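Local coordinates for receptor-like protein kinase ANXUR1 (Arabidopsis thaliana, PDB 6FIG) that is a receptor kinase with a role in plant reproduction, probably sensing signals outside the cell through its malectin-like ectodomain, at residues A[6-10]-A[51-56]; A[13-17]-A[47-51]; A[19-23]-A[154-158]. One frame throughout, in Å; residues are numbered along the deposited sequence. Where two conformers were deposited one is given.

Contact 1. Residues A[6-10]-A[51-56]; sequences LSCGT and PYMTAR. With CA (calcium ion), chain I.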
# COMPACT_ATOMS: atom_id res chain seq x y z
N LEU A 6 -1.96 11.24 9.22
CA LEU A 6 -1.46 12.47 9.82
C LEU A 6 -1.27 12.27 11.31
O LEU A 6 -2.21 11.91 12.02
CB LEU A 6 -2.44 13.61 9.59
CG LEU A 6 -2.94 13.83 8.17
CD1 LEU A 6 -3.91 14.99 8.14
CD2 LEU A 6 -1.76 14.04 7.21
N SER A 7 -0.04 12.47 11.78
CA SER A 7 0.21 12.43 13.22
C SER A 7 0.17 13.88 13.67
O SER A 7 1.07 14.66 13.35
CB SER A 7 1.53 11.78 13.58
OG SER A 7 1.65 11.73 15.00
N CYS A 8 -0.89 14.23 14.38
CA CYS A 8 -1.14 15.60 14.73
C CYS A 8 -0.15 16.03 15.81
O CYS A 8 0.12 15.25 16.73
CB CYS A 8 -2.57 15.75 15.20
SG CYS A 8 -3.69 15.10 13.95
N GLY A 9 0.41 17.21 15.64
CA GLY A 9 1.38 17.77 16.57
C GLY A 9 2.83 17.42 16.30
O GLY A 9 3.70 17.75 17.11
N THR A 10 3.11 16.75 15.19
CA THR A 10 4.49 16.43 14.79
C THR A 10 4.96 17.41 13.74
O THR A 10 4.16 18.09 13.09
CB THR A 10 4.62 14.99 14.23
OG1 THR A 10 3.75 14.82 13.09
CG2 THR A 10 4.27 13.95 15.28
N PRO A 51 0.83 7.42 16.51
CA PRO A 51 0.79 8.88 16.60
C PRO A 51 0.52 9.40 18.02
O PRO A 51 0.42 10.61 18.21
CB PRO A 51 -0.42 9.21 15.72
CG PRO A 51 -1.36 8.10 16.00
CD PRO A 51 -0.50 6.87 16.14
N TYR A 52 0.42 8.49 18.99
CA TYR A 52 -0.23 8.77 20.28
C TYR A 52 0.44 9.80 21.20
O TYR A 52 -0.27 10.47 21.93
CB TYR A 52 -0.44 7.47 21.05
CG TYR A 52 -1.30 6.47 20.31
CD1 TYR A 52 -2.68 6.67 20.18
CD2 TYR A 52 -0.74 5.33 19.73
CE1 TYR A 52 -3.47 5.76 19.51
CE2 TYR A 52 -1.53 4.41 19.06
CZ TYR A 52 -2.88 4.63 18.95
OH TYR A 52 -3.67 3.74 18.26
N MET A 53 1.77 9.93 21.18
CA MET A 53 2.45 10.80 22.14
C MET A 53 2.44 12.27 21.76
O MET A 53 2.90 13.10 22.54
CB MET A 53 3.89 10.33 22.39
CG MET A 53 3.95 9.03 23.18
SD MET A 53 3.29 9.18 24.86
CE MET A 53 4.61 10.07 25.68
N THR A 54 1.93 12.61 20.59
CA THR A 54 1.86 13.98 20.14
C THR A 54 0.43 14.31 19.80
O THR A 54 -0.28 13.47 19.26
CB THR A 54 2.73 14.18 18.90
OG1 THR A 54 2.47 13.10 17.97
CG2 THR A 54 4.19 14.19 19.29
N ALA A 55 -0.00 15.53 20.10
CA ALA A 55 -1.36 15.95 19.83
C ALA A 55 -1.37 17.36 19.32
O ALA A 55 -0.41 18.10 19.48
CB ALA A 55 -2.22 15.82 21.08
N ARG A 56 -2.48 17.71 18.69
CA ARG A 56 -2.82 19.10 18.47
C ARG A 56 -3.97 19.40 19.44
O ARG A 56 -4.89 18.59 19.58
CB ARG A 56 -3.25 19.31 17.03
CG ARG A 56 -3.47 20.77 16.69
CD ARG A 56 -3.60 21.01 15.21
NE ARG A 56 -2.35 20.76 14.50
CZ ARG A 56 -1.29 21.57 14.46
NH1 ARG A 56 -1.27 22.73 15.10
NH2 ARG A 56 -0.23 21.18 13.75
CA CA I . 0.29 12.75 17.02

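Contact 2. Residues A[13-17]-A[47-51]; sequences ASADQ and LSTVP. With CA (calcium ion), chain I.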
# COMPACT_ATOMS: atom_id res chain seq x y z
N ALA A 13 8.36 13.45 9.65
CA ALA A 13 7.76 12.16 9.27
C ALA A 13 8.09 11.14 10.36
O ALA A 13 9.16 11.20 10.98
CB ALA A 13 8.30 11.70 7.93
N SER A 14 7.15 10.24 10.61
CA SER A 14 7.31 9.21 11.63
C SER A 14 6.72 7.90 11.13
O SER A 14 6.00 7.89 10.14
CB SER A 14 6.65 9.65 12.94
OG SER A 14 5.26 9.92 12.78
N ALA A 15 7.04 6.81 11.82
CA ALA A 15 6.49 5.48 11.49
C ALA A 15 6.22 4.74 12.77
O ALA A 15 6.97 4.87 13.73
CB ALA A 15 7.46 4.69 10.62
N ASP A 16 5.14 3.96 12.79
CA ASP A 16 4.75 3.20 13.98
C ASP A 16 5.34 1.76 14.00
O ASP A 16 6.13 1.40 13.13
CB ASP A 16 3.23 3.24 14.19
CG ASP A 16 2.44 2.48 13.11
OD1 ASP A 16 3.02 1.59 12.44
OD2 ASP A 16 1.23 2.80 12.95
N GLN A 17 4.94 0.97 14.99
CA GLN A 17 5.44 -0.41 15.18
C GLN A 17 5.00 -1.38 14.08
O GLN A 17 5.60 -2.43 13.90
CB GLN A 17 5.02 -0.97 16.56
CG GLN A 17 3.64 -1.64 16.66
CD GLN A 17 2.44 -0.78 16.24
OE1 GLN A 17 2.52 0.45 16.15
NE2 GLN A 17 1.31 -1.44 15.99
N LEU A 47 1.70 0.48 21.92
CA LEU A 47 2.55 -0.30 21.03
C LEU A 47 3.60 0.60 20.38
O LEU A 47 4.71 0.15 20.07
CB LEU A 47 1.71 -0.99 19.95
CG LEU A 47 0.54 -1.87 20.43
CD1 LEU A 47 -0.23 -2.46 19.25
CD2 LEU A 47 1.05 -2.97 21.35
N SER A 48 3.24 1.87 20.20
CA SER A 48 4.10 2.87 19.57
C SER A 48 3.90 4.24 20.22
O SER A 48 2.85 4.50 20.78
CB SER A 48 3.71 2.97 18.10
OG SER A 48 4.66 3.71 17.36
N THR A 49 4.89 5.11 20.08
CA THR A 49 4.71 6.53 20.40
C THR A 49 4.03 7.28 19.23
O THR A 49 3.67 8.45 19.39
CB THR A 49 6.03 7.25 20.75
OG1 THR A 49 6.89 7.27 19.61
CG2 THR A 49 6.75 6.60 21.94
N VAL A 50 3.86 6.61 18.08
CA VAL A 50 3.30 7.21 16.86
C VAL A 50 1.91 6.62 16.61
O VAL A 50 1.79 5.40 16.50
CB VAL A 50 4.21 6.87 15.65
CG1 VAL A 50 3.64 7.42 14.36
CG2 VAL A 50 5.64 7.37 15.88
N PRO A 51 0.83 7.42 16.51
CA PRO A 51 0.79 8.88 16.60
C PRO A 51 0.52 9.40 18.02
O PRO A 51 0.42 10.61 18.21
CB PRO A 51 -0.42 9.21 15.72
CG PRO A 51 -1.36 8.10 16.00
CD PRO A 51 -0.50 6.87 16.14
CA CA I . 0.29 12.75 17.02
O HOH W 1 0.10 3.63 15.18

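Contact 3. Residues A[19-23]-A[154-158]; sequences KKKWE and NGIEV. With CA (calcium ion), chain I; EDO (1,2-ethanediol), chain J.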
# COMPACT_ATOMS: atom_id res chain seq x y z
N LYS A 19 4.90 -0.48 10.88
CA LYS A 19 5.51 0.11 9.69
C LYS A 19 4.62 1.07 8.88
O LYS A 19 4.94 1.40 7.74
CB LYS A 19 6.09 -1.00 8.79
CG LYS A 19 7.17 -1.84 9.47
CD LYS A 19 7.95 -2.64 8.44
CE LYS A 19 8.63 -3.86 9.06
NZ LYS A 19 9.63 -3.49 10.09
N LYS A 20 3.54 1.56 9.49
CA LYS A 20 2.70 2.56 8.85
C LYS A 20 3.45 3.90 8.88
O LYS A 20 3.99 4.25 9.93
CB LYS A 20 1.38 2.72 9.59
CG LYS A 20 0.41 3.73 8.99
CD LYS A 20 -0.89 3.78 9.78
CE LYS A 20 -1.82 2.63 9.43
NZ LYS A 20 -2.68 2.89 8.25
N LYS A 21 3.50 4.58 7.74
CA LYS A 21 4.17 5.88 7.64
C LYS A 21 3.19 6.97 8.00
O LYS A 21 2.04 6.96 7.54
CB LYS A 21 4.74 6.12 6.25
CG LYS A 21 5.95 5.25 5.93
CD LYS A 21 6.50 5.54 4.53
CE LYS A 21 7.09 4.30 3.89
NZ LYS A 21 6.08 3.24 3.63
N TRP A 22 3.64 7.91 8.83
CA TRP A 22 2.82 9.05 9.23
C TRP A 22 3.56 10.35 8.89
O TRP A 22 4.80 10.38 8.81
CB TRP A 22 2.57 9.03 10.74
CG TRP A 22 1.78 7.88 11.25
CD1 TRP A 22 2.21 6.62 11.46
CD2 TRP A 22 0.40 7.90 11.64
NE1 TRP A 22 1.20 5.84 11.97
CE2 TRP A 22 0.08 6.60 12.09
CE3 TRP A 22 -0.59 8.88 11.66
CZ2 TRP A 22 -1.20 6.26 12.56
CZ3 TRP A 22 -1.86 8.54 12.13
CH2 TRP A 22 -2.15 7.24 12.55
N GLU A 23 2.79 11.41 8.67
CA GLU A 23 3.32 12.73 8.38
C GLU A 23 2.66 13.79 9.24
O GLU A 23 1.60 13.55 9.81
CB GLU A 23 3.15 13.07 6.89
CG GLU A 23 1.72 13.30 6.43
CD GLU A 23 1.64 13.67 4.97
OE1 GLU A 23 2.21 14.70 4.58
OE2 GLU A 23 1.02 12.93 4.20
N ASN A 154 -4.79 13.14 18.20
CA ASN A 154 -3.42 12.63 18.06
C ASN A 154 -3.08 12.17 16.65
O ASN A 154 -1.93 12.31 16.20
CB ASN A 154 -3.18 11.50 19.04
CG ASN A 154 -3.38 11.94 20.47
OD1 ASN A 154 -4.49 11.88 20.98
ND2 ASN A 154 -2.31 12.40 21.10
N GLY A 155 -4.08 11.66 15.94
CA GLY A 155 -3.87 11.16 14.60
C GLY A 155 -5.14 11.15 13.79
O GLY A 155 -6.24 10.96 14.33
N ILE A 156 -4.98 11.36 12.49
CA ILE A 156 -6.10 11.30 11.54
C ILE A 156 -5.67 10.47 10.34
O ILE A 156 -4.63 10.73 9.77
CB ILE A 156 -6.54 12.71 11.07
CG1 ILE A 156 -7.00 13.55 12.26
CG2 ILE A 156 -7.65 12.60 10.03
CD1 ILE A 156 -7.28 15.00 11.92
N GLU A 157 -6.47 9.46 9.95
CA GLU A 157 -6.30 8.80 8.65
C GLU A 157 -7.53 8.96 7.79
O GLU A 157 -8.65 8.88 8.28
CB GLU A 157 -6.00 7.31 8.75
CG GLU A 157 -4.75 6.91 9.48
CD GLU A 157 -4.50 5.43 9.28
OE1 GLU A 157 -4.98 4.64 10.11
OE2 GLU A 157 -3.89 5.08 8.25
N VAL A 158 -7.29 9.23 6.52
CA VAL A 158 -8.32 9.21 5.48
C VAL A 158 -7.85 8.28 4.39
O VAL A 158 -6.79 8.49 3.82
CB VAL A 158 -8.59 10.61 4.94
CG1 VAL A 158 -9.65 10.55 3.85
CG2 VAL A 158 -9.04 11.52 6.07
CA CA I . 0.29 12.75 17.02
C1 EDO J . 2.33 9.25 4.70
O1 EDO J . 2.40 9.41 6.12
C2 EDO J . 0.85 9.31 4.34
O2 EDO J . 0.24 10.48 4.89

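Contact 1. Residues A[6-10]-A[51-56]
S7 and T54 bring their hydroxyls to one calcium ion as adjacent ligands, S7 OG and T54 OG1 3.4 Å apart. With chi1 at -177°, S7 OG stands opposite its own backbone N and reaches past P51 CB, 3.3 Å away, to bind the metal at 2.6 Å. T54 chelates: its carbonyl O and its OG1 each lie 2.4 Å from the calcium, which a chi1 of 46° allows by swinging the hydroxyl back over the main chain. The carbonyl oxygens of C8 and P51 add two more ligands, and N154 O completes the six protein oxygens. T10 crosses T54 at about a right angle, its methyl CG2 lying 3.3 Å from T54 OG1, while its own hydroxyl turns back and donates to S7 O (2.7 Å). That bond braces the type II turn from S7 to T10. G9, at the third position of the turn with positive phi, brings its CA within 3.4 Å of A55 O in a CA-H...O contact, too close for any side chain on that face. C8 CB rests on R56 CB, and the R56 guanidinium goes on to a salt bridge with D25 and a bond to S34. On the other segment P51, entered by a cis peptide, opens a type I turn ending at T54. No direct hydrogen bond joins the segments. Oxygens that would probably repel one another, such as C8 O and T54 O, are drawn together by the shared cation, so the calcium itself is the chief polar link between the two turns.

Contact 2. Residues A[13-17]-A[47-51]
V50 and S14 meet through the two branches of the valine. V50 CG1 lies 3.4 Å from S14 OG. The other branch, V50 CG2, lies 3.6 Å from A15 O. D16 follows, its CB facing V50 O and S48 OG together, 3.5 Å from each. A chi1 of 68° folds the D16 carboxylate back over its own main chain: OD1 accepts from the backbone N of D18 and K20, while OD2 takes the W22 indole NE1 and a water. The same water donates to V50 O at 2.8 Å, bridging segments that share no direct hydrogen bond. S48 OG faces D16 yet accepts from V50 N (3.1 Å), an ST turn that holds the hydroxyl close to D16 CA. At the exposed end Q17 bends at chi2 (-57°), which lays its amide alongside L47 CB; NE2 comes 3.7 Å from L47 CD1, and OE1 lies 3.4 Å from S48 CB. The backbone N of Q17 is buried here with no partner. The two segments run almost antiparallel but meet mainly through side chains, unlike paired strands. Strand 14-15 is instead hydrogen-bonded along its other neighbour, strand 21-24, and W22 of that strand packs against S14, V50 and P51. The loop 47-51 thus lies over this sheet margin before the chain enters strand 54-58.

Contact 3. Residues A[19-23]-A[154-158]
K20 NZ is gripped by E157 OE2 and by the hydroxyl of T208. The bond to E157 is a short salt bridge of 2.5 Å, made on the syn side of OE2 and 24° out of the carboxylate plane. The two side chains come from opposite directions, and bends at chi3 (-80°) and chi4 bring NZ onto E157 OE2, with K20 CE 3.4 Å from the same oxygen. E157 is extended beyond CG and divides its carboxylate: OE1 faces R77 in a second salt bridge and also takes a hydrogen bond with the Y79 hydroxyl. Beside this polar group the W22 ring crosses E157 at about a right angle, its CH2 touching E157 CG at 4.0 Å, with ring and carboxylate planes 44° apart. The ring corner CZ3 reaches the main chain of strand 155-158, 4.1 Å from G155 CA, and the edge of the ring meets I156 N. G155 has no CB to stand between the indole and the strand. It forms a classic beta bulge with N154 opposite Y79, and N154 O binds the calcium at 2.4 Å. An ethanediol, probably from the crystallisation liquor, hydrogen-bonds through its O2 to E23 OE2 (2.7 Å). K20 and R77, with the Y79 hydroxyl, probably favour the ionised form of the buried E157 carboxylate, which in turn offsets part of their positive charge beside a nonpolar contact of indole and backbone.

In the fold
From the N terminus the chain runs along strand 4-7, whose end lies in 6-10, then through strand 14-15 and strand 21-24, before it returns through 47-51 to 51-56. Contact 1 closes the outer loop of this part and contact 2 nests inside it, the two sharing P51. Contact 3 crosses both: 19-23 lies within their loops, but its partner 154-158 comes some 130 residues later, on strand 151-161. That strand pairs with 4-7 and 54-58, while 21-24 pairs with 4-7 and 14-15. The calcium is common to all three, bound by four residues of contact 1, among them the shared P51, and by N154 of contact 3. W22 of contact 3 packs against S14 and V50 of contact 2.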